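Local atomic coordinates of decaprenyl diphosphate synthase (Rhodobacter capsulatus, PDB entry 3MZV), a protein that probably elongates farnesyl diphosphate with isopentenyl diphosphate units, using magnesium, to make a long all-trans polyprenyl diphosphate for quinone side chains. Residues A27-S35 against Y123-D134; D200-Y208 against K307-H315. All coordinates share one frame; numbering follows the deposited sequence.

Overall arrangement
Both contacts lie toward the outside of a mainly helical isoprenoid synthase subunit, each about 20 Å from the chain centre. Their own centres are 29 Å apart and their nearest atoms about 14 Å, so they do not touch, and they share no helix. Interaction 1 joins helix 19-32 to helix 114-133 beside the dimer interface and is only partly buried; ion pairs, a tyrosine hydroxyl and two waters dominate it. Interaction 2 is the more buried of the two and lies away from the second subunit. It packs helix 199-224 on the end of helix 290-308 and the following loop, with no direct hydrogen bond between its segments.

Interaction 1: residues A27-S35 against Y123-D134; sequences ALIRERMSS and YLFARSFQLMTD
Arg32 lays one face of its guanidinium on a leucine methyl while acids and waters hold its rim: Leu131 CD1 stands over the centre of the group, 3.5 Å from Arg32 CZ. Each nitrogen has partners. Arg32 NE reaches Glu31 OE2 of its own segment at 3.0 Å, close to the guanidinium plane. Across the contact, Arg32 NH2 meets Asp134 OD2 at 2.9 Å, nearly along the carboxylate C-O axis, with the two planes turned 65° apart, so this is a single-point salt bridge and not a flat bidentate pair. Arg32 NH1 donates to two waters, one bound also to Arg127 O and Gln130 OE1, the other to Gln130 O and Asp134 OD1. The chain bends at chi2 (-54°), which swings the guanidinium across Leu131. The long side chain spans the gap between the helices, where the axes of the helical pieces 27-32 and 123-133 approach to 10.8 Å, with their N-to-C directions 119° apart.

Beyond the last turn of the first helix, Tyr123 OH donates to Ser34 O (2.7 Å), which lies at the ring edge. The same hydroxyl accepts from Arg127 NH2, also at 2.7 Å, and Arg127 CG rests on one face of the ring near its rim. Leu28 and Leu131 meet tip to tip, CG to CD2 at 4.0 Å, and Met33 CB touches Leu124 CD2. The second subunit also packs on helix 114-133, where its Glu142 accepts from Gln130 NE2, and its Glu153 hydrogen-bonds Ser35 OG.

With two carboxylates and two waters spread round its rim, Arg32 is fixed in rotation and very likely charged, and the tyrosine hydroxyl, as both donor and acceptor, couples the backbone after helix 19-32 to Arg127.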
loop_
_atom_site.group_PDB
_atom_site.type_symbol
_atom_site.label_atom_id
_atom_site.label_comp_id
_atom_site.label_asym_id
_atom_site.label_seq_id
_atom_site.Cartn_x
_atom_site.Cartn_y
_atom_site.Cartn_z
ATOM N N ALA B 27 -5.383 -15.467 15.136
ATOM C CA ALA B 27 -4.953 -16.617 14.345
ATOM C C ALA B 27 -4.809 -16.394 12.815
ATOM O O ALA B 27 -3.838 -16.852 12.178
ATOM C CB ALA B 27 -5.876 -17.792 14.617
ATOM N N LEU B 28 -5.795 -15.735 12.229
ATOM C CA LEU B 28 -5.805 -15.458 10.816
ATOM C C LEU B 28 -4.708 -14.467 10.454
ATOM O O LEU B 28 -4.097 -14.590 9.383
ATOM C CB LEU B 28 -7.194 -14.897 10.440
ATOM C CG LEU B 28 -7.716 -15.019 9.019
ATOM C CD1 LEU B 28 -7.579 -16.411 8.365
ATOM C CD2 LEU B 28 -9.209 -14.545 9.102
ATOM N N ILE B 29 -4.470 -13.497 11.334
ATOM C CA ILE B 29 -3.399 -12.498 11.200
ATOM C C ILE B 29 -2.014 -13.173 11.138
ATOM O O ILE B 29 -1.197 -12.904 10.241
ATOM C CB ILE B 29 -3.463 -11.461 12.357
ATOM C CG1 ILE B 29 -4.642 -10.496 12.142
ATOM C CG2 ILE B 29 -2.136 -10.613 12.460
ATOM C CD1 ILE B 29 -4.680 -9.317 13.102
ATOM N N ARG B 30 -1.771 -14.058 12.091
ATOM C CA ARG B 30 -0.507 -14.761 12.159
ATOM C C ARG B 30 -0.356 -15.610 10.882
ATOM O O ARG B 30 0.713 -15.637 10.256
ATOM C CB ARG B 30 -0.437 -15.602 13.453
ATOM N N GLU B 31 -1.449 -16.227 10.444
ATOM C CA GLU B 31 -1.419 -17.055 9.249
ATOM C C GLU B 31 -1.134 -16.225 7.977
ATOM O O GLU B 31 -0.277 -16.611 7.170
ATOM C CB GLU B 31 -2.713 -17.880 9.166
ATOM C CG GLU B 31 -3.069 -18.526 7.859
ATOM C CD GLU B 31 -4.555 -18.931 7.831
ATOM O OE1 GLU B 31 -5.061 -19.361 8.912
ATOM O OE2 GLU B 31 -5.222 -18.806 6.759
ATOM N N ARG B 32 -1.796 -15.084 7.814
ATOM C CA ARG B 32 -1.667 -14.340 6.564
ATOM C C ARG B 32 -0.473 -13.360 6.504
ATOM O O ARG B 32 -0.121 -12.906 5.402
ATOM C CB ARG B 32 -2.983 -13.596 6.239
ATOM C CG ARG B 32 -4.192 -14.501 6.044
ATOM C CD ARG B 32 -3.961 -15.580 5.008
ATOM N NE ARG B 32 -5.114 -16.477 4.938
ATOM C CZ ARG B 32 -6.030 -16.455 3.979
ATOM N NH1 ARG B 32 -5.943 -15.578 2.962
ATOM N NH2 ARG B 32 -7.033 -17.333 4.030
ATOM N N MET B 33 0.149 -13.028 7.645
ATOM C CA MET B 33 1.319 -12.130 7.644
ATOM C C MET B 33 2.593 -12.927 7.342
ATOM O O MET B 33 3.674 -12.367 7.261
ATOM C CB MET B 33 1.491 -11.399 8.977
ATOM C CG MET B 33 2.059 -12.310 10.087
ATOM S SD MET B 33 1.892 -11.762 11.821
ATOM C CE MET B 33 1.660 -10.061 11.984
ATOM N N SER B 34 2.449 -14.232 7.184
ATOM C CA SER B 34 3.591 -15.109 7.002
ATOM C C SER B 34 4.146 -14.979 5.568
ATOM O O SER B 34 3.430 -14.598 4.611
ATOM C CB SER B 34 3.189 -16.542 7.332
ATOM O OG SER B 34 2.472 -17.138 6.265
ATOM N N SER B 35 5.440 -15.260 5.426
ATOM C CA SER B 35 6.078 -15.181 4.132
ATOM C C SER B 35 7.045 -16.334 4.047
ATOM O O SER B 35 7.860 -16.493 4.935
ATOM C CB SER B 35 6.792 -13.831 3.950
ATOM O OG SER B 35 7.784 -13.912 2.917
ATOM N N TYR B 123 2.979 -5.550 1.706
ATOM C CA TYR B 123 2.716 -6.971 1.850
ATOM C C TYR B 123 1.444 -7.242 2.647
ATOM O O TYR B 123 0.628 -8.042 2.218
ATOM C CB TYR B 123 3.896 -7.690 2.521
ATOM C CG TYR B 123 3.792 -9.210 2.441
ATOM C CD1 TYR B 123 4.019 -9.883 1.244
ATOM C CD2 TYR B 123 3.398 -9.964 3.554
ATOM C CE1 TYR B 123 3.940 -11.274 1.161
ATOM C CE2 TYR B 123 3.327 -11.362 3.471
ATOM C CZ TYR B 123 3.579 -11.997 2.287
ATOM O OH TYR B 123 3.503 -13.385 2.190
ATOM N N LEU B 124 1.283 -6.585 3.787
ATOM C CA LEU B 124 0.121 -6.789 4.633
ATOM C C LEU B 124 -1.161 -6.279 3.967
ATOM O O LEU B 124 -2.216 -6.907 4.057
ATOM C CB LEU B 124 0.292 -6.070 5.964
ATOM C CG LEU B 124 1.555 -6.505 6.734
ATOM C CD1 LEU B 124 1.633 -5.801 8.054
ATOM C CD2 LEU B 124 1.573 -8.018 6.887
ATOM N N PHE B 125 -1.058 -5.126 3.335
ATOM C CA PHE B 125 -2.179 -4.581 2.618
ATOM C C PHE B 125 -2.657 -5.566 1.543
ATOM O O PHE B 125 -3.842 -5.810 1.414
ATOM C CB PHE B 125 -1.804 -3.256 1.976
ATOM C CG PHE B 125 -3.003 -2.522 1.420
ATOM C CD1 PHE B 125 -3.197 -2.406 0.051
ATOM C CD2 PHE B 125 -3.980 -2.037 2.267
ATOM C CE1 PHE B 125 -4.320 -1.738 -0.473
ATOM C CE2 PHE B 125 -5.105 -1.377 1.763
ATOM C CZ PHE B 125 -5.271 -1.226 0.356
ATOM N N ALA B 126 -1.747 -6.073 0.746
ATOM C CA ALA B 126 -2.073 -7.044 -0.302
ATOM C C ALA B 126 -2.693 -8.335 0.257
ATOM O O ALA B 126 -3.722 -8.808 -0.217
ATOM C CB ALA B 126 -0.816 -7.378 -1.126
ATOM N N ARG B 127 -2.048 -8.902 1.268
ATOM C CA ARG B 127 -2.546 -10.095 1.895
ATOM C C ARG B 127 -3.945 -9.883 2.481
ATOM O O ARG B 127 -4.757 -10.796 2.474
ATOM C CB ARG B 127 -1.572 -10.523 2.998
ATOM C CG ARG B 127 -0.225 -11.027 2.436
ATOM C CD ARG B 127 -0.046 -12.528 2.228
ATOM N NE ARG B 127 -0.295 -12.919 0.862
ATOM C CZ ARG B 127 0.490 -13.612 0.019
ATOM N NH1 ARG B 127 0.010 -13.829 -1.184
ATOM N NH2 ARG B 127 1.696 -14.113 0.301
ATOM N N SER B 128 -4.203 -8.701 2.981
ATOM C CA SER B 128 -5.497 -8.437 3.548
ATOM C C SER B 128 -6.583 -8.440 2.484
ATOM O O SER B 128 -7.681 -8.929 2.746
ATOM C CB SER B 128 -5.501 -7.163 4.372
ATOM O OG SER B 128 -5.674 -5.971 3.626
ATOM N N PHE B 129 -6.300 -7.881 1.301
ATOM C CA PHE B 129 -7.276 -7.983 0.226
ATOM C C PHE B 129 -7.421 -9.384 -0.330
ATOM O O PHE B 129 -8.509 -9.786 -0.666
ATOM C CB PHE B 129 -7.076 -6.887 -0.814
ATOM C CG PHE B 129 -7.688 -5.634 -0.364
ATOM C CD1 PHE B 129 -7.032 -4.855 0.550
ATOM C CD2 PHE B 129 -9.017 -5.309 -0.725
ATOM C CE1 PHE B 129 -7.614 -3.716 1.045
ATOM C CE2 PHE B 129 -9.589 -4.176 -0.243
ATOM C CZ PHE B 129 -8.878 -3.378 0.660
ATOM N N GLN B 130 -6.337 -10.139 -0.395
ATOM C CA GLN B 130 -6.407 -11.514 -0.806
ATOM C C GLN B 130 -7.341 -12.268 0.117
ATOM O O GLN B 130 -8.236 -12.996 -0.354
ATOM C CB GLN B 130 -5.018 -12.141 -0.813
ATOM C CG GLN B 130 -4.969 -13.509 -1.413
ATOM C CD GLN B 130 -3.604 -14.142 -1.264
ATOM O OE1 GLN B 130 -2.823 -13.789 -0.354
ATOM N NE2 GLN B 130 -3.309 -15.084 -2.136
ATOM N N LEU B 131 -7.146 -12.060 1.422
ATOM C CA LEU B 131 -7.974 -12.669 2.446
ATOM C C LEU B 131 -9.469 -12.340 2.264
ATOM O O LEU B 131 -10.309 -13.252 2.348
ATOM C CB LEU B 131 -7.493 -12.190 3.806
ATOM C CG LEU B 131 -8.297 -12.602 5.049
ATOM C CD1 LEU B 131 -8.428 -14.106 5.132
ATOM C CD2 LEU B 131 -7.660 -12.056 6.279
ATOM N N MET B 132 -9.777 -11.067 1.945
ATOM C CA MET B 132 -11.164 -10.648 1.782
ATOM C C MET B 132 -11.918 -11.391 0.699
ATOM O O MET B 132 -13.129 -11.546 0.815
ATOM C CB MET B 132 -11.227 -9.160 1.522
ATOM C CG MET B 132 -10.974 -8.366 2.735
ATOM S SD MET B 132 -12.078 -8.854 4.026
ATOM C CE MET B 132 -13.584 -8.469 3.126
ATOM N N THR B 133 -11.210 -11.858 -0.323
ATOM C CA THR B 133 -11.813 -12.591 -1.419
ATOM C C THR B 133 -12.407 -13.944 -0.961
ATOM O O THR B 133 -13.358 -14.442 -1.568
ATOM C CB THR B 133 -10.847 -12.807 -2.602
ATOM O OG1 THR B 133 -9.802 -13.747 -2.256
ATOM C CG2 THR B 133 -10.260 -11.478 -3.040
ATOM N N ASP B 134 -11.886 -14.496 0.127
ATOM C CA ASP B 134 -12.474 -15.700 0.717
ATOM C C ASP B 134 -13.944 -15.439 1.149
ATOM O O ASP B 134 -14.729 -16.367 1.229
ATOM C CB ASP B 134 -11.699 -16.141 1.961
ATOM C CG ASP B 134 -10.326 -16.682 1.651
ATOM O OD1 ASP B 134 -9.979 -16.762 0.479
ATOM O OD2 ASP B 134 -9.598 -17.000 2.624
HETATM O O HOH W 1 -4.059 -13.419 2.519
HETATM O O HOH W 2 -7.378 -15.828 0.292
#

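Interaction 2: residues D200-Y208 against K307-H315; sequences DQVQALFDY and KALAKLPDH
This is apolar packing without a direct hydrogen bond, made where the early turns of helix 199-224 meet the end of helix 290-308 and the loop leading to helix 316-328. Small residues let the backbones come close: the CA atoms of Ala204 and Ala308 are 5.1 Å apart, and Ala204 CB presses on Ala308 O at 3.3 Å. On one flank Leu312 splits its branches, CD2 lying 3.5 Å from Gln201 CB and CD1 3.5 Å from Leu205 CD2. Gln201 runs alongside Leu312 with the opposite heading, its extended chain bringing Gln201 OE1 to 3.6 Å from Pro313 CD.

Toward the other flank, Leu309 CD2 sits over a face of the Tyr208 ring, 4.0 Å from its centroid and 28° off the normal, a CH-pi contact. With its CG turned away from the backbone N (chi1 172°), Tyr208 sets the ring against Leu309, and its OH bonds to Leu321 O of helix 316-328. That helix also touches Leu309, while helix 56-67 meets Tyr208 and Leu205.

At the solvent-facing margin, Asp207 OD2 and Lys311 NZ stay 5.6 Å apart; a water oxygen lies 2.7 Å from Asp207 OD2, to which it donates, and accepts only weakly from Lys311 NZ. Cohesion across these segments therefore rests on shape and apolar burial, with charge adding at most a loose, water-mediated link.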
loop_
_atom_site.group_PDB
_atom_site.type_symbol
_atom_site.label_atom_id
_atom_site.label_comp_id
_atom_site.label_asym_id
_atom_site.label_seq_id
_atom_site.Cartn_x
_atom_site.Cartn_y
_atom_site.Cartn_z
ATOM N N ASP B 200 -30.884 0.478 7.181
ATOM C CA ASP B 200 -30.882 1.514 8.185
ATOM C C ASP B 200 -29.963 1.208 9.378
ATOM O O ASP B 200 -29.420 2.135 9.980
ATOM C CB ASP B 200 -32.304 1.913 8.653
ATOM C CG ASP B 200 -33.062 0.796 9.391
ATOM O OD1 ASP B 200 -32.776 -0.385 9.246
ATOM O OD2 ASP B 200 -34.043 1.125 10.103
ATOM N N GLN B 201 -29.803 -0.069 9.710
ATOM C CA GLN B 201 -28.850 -0.477 10.737
ATOM C C GLN B 201 -27.402 -0.391 10.249
ATOM O O GLN B 201 -26.516 0.013 11.020
ATOM C CB GLN B 201 -29.168 -1.880 11.283
ATOM C CG GLN B 201 -30.496 -1.909 12.113
ATOM C CD GLN B 201 -30.875 -3.290 12.615
ATOM O OE1 GLN B 201 -30.019 -4.136 12.892
ATOM N NE2 GLN B 201 -32.182 -3.530 12.729
ATOM N N VAL B 202 -27.162 -0.768 8.986
ATOM C CA VAL B 202 -25.845 -0.560 8.387
ATOM C C VAL B 202 -25.455 0.898 8.459
ATOM O O VAL B 202 -24.374 1.225 8.904
ATOM C CB VAL B 202 -25.785 -1.006 6.926
ATOM C CG1 VAL B 202 -24.426 -0.665 6.304
ATOM C CG2 VAL B 202 -26.079 -2.536 6.792
ATOM N N GLN B 203 -26.365 1.788 8.055
ATOM C CA GLN B 203 -26.087 3.214 8.105
ATOM C C GLN B 203 -25.855 3.702 9.547
ATOM O O GLN B 203 -24.945 4.492 9.782
ATOM C CB GLN B 203 -27.212 4.014 7.401
ATOM C CG GLN B 203 -26.977 5.521 7.390
ATOM C CD GLN B 203 -25.802 5.929 6.517
ATOM O OE1 GLN B 203 -25.541 5.316 5.463
ATOM N NE2 GLN B 203 -25.042 6.951 6.973
ATOM N N ALA B 204 -26.628 3.192 10.513
ATOM C CA ALA B 204 -26.460 3.614 11.894
ATOM C C ALA B 204 -25.094 3.155 12.391
ATOM O O ALA B 204 -24.422 3.883 13.098
ATOM C CB ALA B 204 -27.547 3.060 12.798
ATOM N N LEU B 205 -24.680 1.959 11.996
ATOM C CA LEU B 205 -23.375 1.472 12.449
ATOM C C LEU B 205 -22.281 2.329 11.836
ATOM O O LEU B 205 -21.280 2.650 12.509
ATOM C CB LEU B 205 -23.155 0.011 12.075
ATOM C CG LEU B 205 -23.922 -1.006 12.890
ATOM C CD1 LEU B 205 -24.022 -2.371 12.110
ATOM C CD2 LEU B 205 -23.322 -1.167 14.274
ATOM N N PHE B 206 -22.450 2.670 10.566
ATOM C CA PHE B 206 -21.499 3.570 9.915
ATOM C C PHE B 206 -21.378 4.885 10.718
ATOM O O PHE B 206 -20.268 5.330 10.993
ATOM C CB PHE B 206 -21.907 3.869 8.446
ATOM C CG PHE B 206 -21.012 4.871 7.751
ATOM C CD1 PHE B 206 -21.276 6.242 7.833
ATOM C CD2 PHE B 206 -19.909 4.447 7.007
ATOM C CE1 PHE B 206 -20.453 7.189 7.206
ATOM C CE2 PHE B 206 -19.077 5.381 6.336
ATOM C CZ PHE B 206 -19.336 6.749 6.438
ATOM N N ASP B 207 -22.527 5.472 11.078
ATOM C CA ASP B 207 -22.587 6.781 11.709
ATOM C C ASP B 207 -21.967 6.675 13.094
ATOM O O ASP B 207 -21.214 7.577 13.485
ATOM C CB ASP B 207 -24.039 7.301 11.832
ATOM C CG ASP B 207 -24.679 7.662 10.499
ATOM O OD1 ASP B 207 -24.011 7.775 9.460
ATOM O OD2 ASP B 207 -25.904 7.820 10.494
ATOM N N TYR B 208 -22.234 5.567 13.795
ATOM C CA TYR B 208 -21.584 5.284 15.081
ATOM C C TYR B 208 -20.083 5.289 14.958
ATOM O O TYR B 208 -19.385 5.975 15.709
ATOM C CB TYR B 208 -22.052 3.975 15.718
ATOM C CG TYR B 208 -21.255 3.581 16.944
ATOM C CD1 TYR B 208 -21.501 4.175 18.197
ATOM C CD2 TYR B 208 -20.218 2.665 16.857
ATOM C CE1 TYR B 208 -20.753 3.819 19.351
ATOM C CE2 TYR B 208 -19.463 2.311 17.992
ATOM C CZ TYR B 208 -19.729 2.877 19.216
ATOM O OH TYR B 208 -18.961 2.493 20.280
ATOM N N LYS B 307 -26.249 8.535 19.818
ATOM C CA LYS B 307 -27.567 8.668 19.115
ATOM C C LYS B 307 -27.731 7.701 17.954
ATOM O O LYS B 307 -28.810 7.197 17.689
ATOM C CB LYS B 307 -27.774 10.082 18.548
ATOM C CG LYS B 307 -28.641 11.045 19.366
ATOM C CD LYS B 307 -28.041 11.420 20.654
ATOM C CE LYS B 307 -28.927 12.484 21.386
ATOM N NZ LYS B 307 -28.422 12.781 22.744
ATOM N N ALA B 308 -26.654 7.473 17.222
ATOM C CA ALA B 308 -26.679 6.545 16.118
ATOM C C ALA B 308 -27.031 5.130 16.582
ATOM O O ALA B 308 -27.672 4.385 15.854
ATOM C CB ALA B 308 -25.302 6.525 15.439
ATOM N N LEU B 309 -26.607 4.741 17.785
ATOM C CA LEU B 309 -26.910 3.386 18.281
ATOM C C LEU B 309 -28.388 3.064 18.468
ATOM O O LEU B 309 -28.786 1.882 18.500
ATOM C CB LEU B 309 -26.205 3.144 19.607
ATOM C CG LEU B 309 -24.683 3.080 19.567
ATOM C CD1 LEU B 309 -24.109 3.030 20.962
ATOM C CD2 LEU B 309 -24.164 1.875 18.771
ATOM N N ALA B 310 -29.198 4.116 18.636
ATOM C CA ALA B 310 -30.605 3.963 18.959
ATOM C C ALA B 310 -31.354 3.134 17.914
ATOM O O ALA B 310 -32.369 2.494 18.250
ATOM C CB ALA B 310 -31.264 5.353 19.160
ATOM N N LYS B 311 -30.863 3.089 16.666
ATOM C CA LYS B 311 -31.528 2.282 15.624
ATOM C C LYS B 311 -31.132 0.820 15.622
ATOM O O LYS B 311 -31.657 0.040 14.833
ATOM C CB LYS B 311 -31.310 2.870 14.218
ATOM C CG LYS B 311 -31.977 4.265 13.989
ATOM C CD LYS B 311 -31.037 5.420 14.385
ATOM C CE LYS B 311 -31.423 6.716 13.664
ATOM N NZ LYS B 311 -30.449 7.841 13.839
ATOM N N LEU B 312 -30.240 0.423 16.517
ATOM C CA LEU B 312 -29.749 -0.942 16.536
ATOM C C LEU B 312 -30.500 -1.768 17.606
ATOM O O LEU B 312 -31.111 -1.195 18.504
ATOM C CB LEU B 312 -28.243 -0.910 16.741
ATOM C CG LEU B 312 -27.553 -0.082 15.631
ATOM C CD1 LEU B 312 -26.114 0.156 15.943
ATOM C CD2 LEU B 312 -27.701 -0.744 14.269
ATOM N N PRO B 313 -30.468 -3.112 17.501
ATOM C CA PRO B 313 -31.237 -3.924 18.440
ATOM C C PRO B 313 -30.684 -3.848 19.842
ATOM O O PRO B 313 -29.475 -3.602 20.023
ATOM C CB PRO B 313 -31.102 -5.351 17.895
ATOM C CG PRO B 313 -30.178 -5.318 16.836
ATOM C CD PRO B 313 -29.869 -3.924 16.435
ATOM N N ASP B 314 -31.547 -4.051 20.833
ATOM C CA ASP B 314 -31.121 -3.912 22.215
ATOM C C ASP B 314 -30.412 -5.191 22.714
ATOM O O ASP B 314 -30.957 -5.951 23.504
ATOM C CB ASP B 314 -32.311 -3.510 23.109
ATOM C CG ASP B 314 -31.870 -3.001 24.445
ATOM O OD1 ASP B 314 -30.680 -2.604 24.559
ATOM O OD2 ASP B 314 -32.708 -2.958 25.374
ATOM N N HIS B 315 -29.173 -5.365 22.262
ATOM C CA HIS B 315 -28.327 -6.523 22.475
ATOM C C HIS B 315 -27.272 -6.059 23.509
ATOM O O HIS B 315 -26.953 -4.870 23.596
ATOM C CB HIS B 315 -27.677 -6.871 21.117
ATOM C CG HIS B 315 -26.847 -8.115 21.102
ATOM N ND1 HIS B 315 -25.559 -8.160 21.596
ATOM C CD2 HIS B 315 -27.116 -9.362 20.644
ATOM C CE1 HIS B 315 -25.080 -9.386 21.461
ATOM N NE2 HIS B 315 -26.008 -10.134 20.890
HETATM O O HOH W 3 -27.304 7.825 12.792
#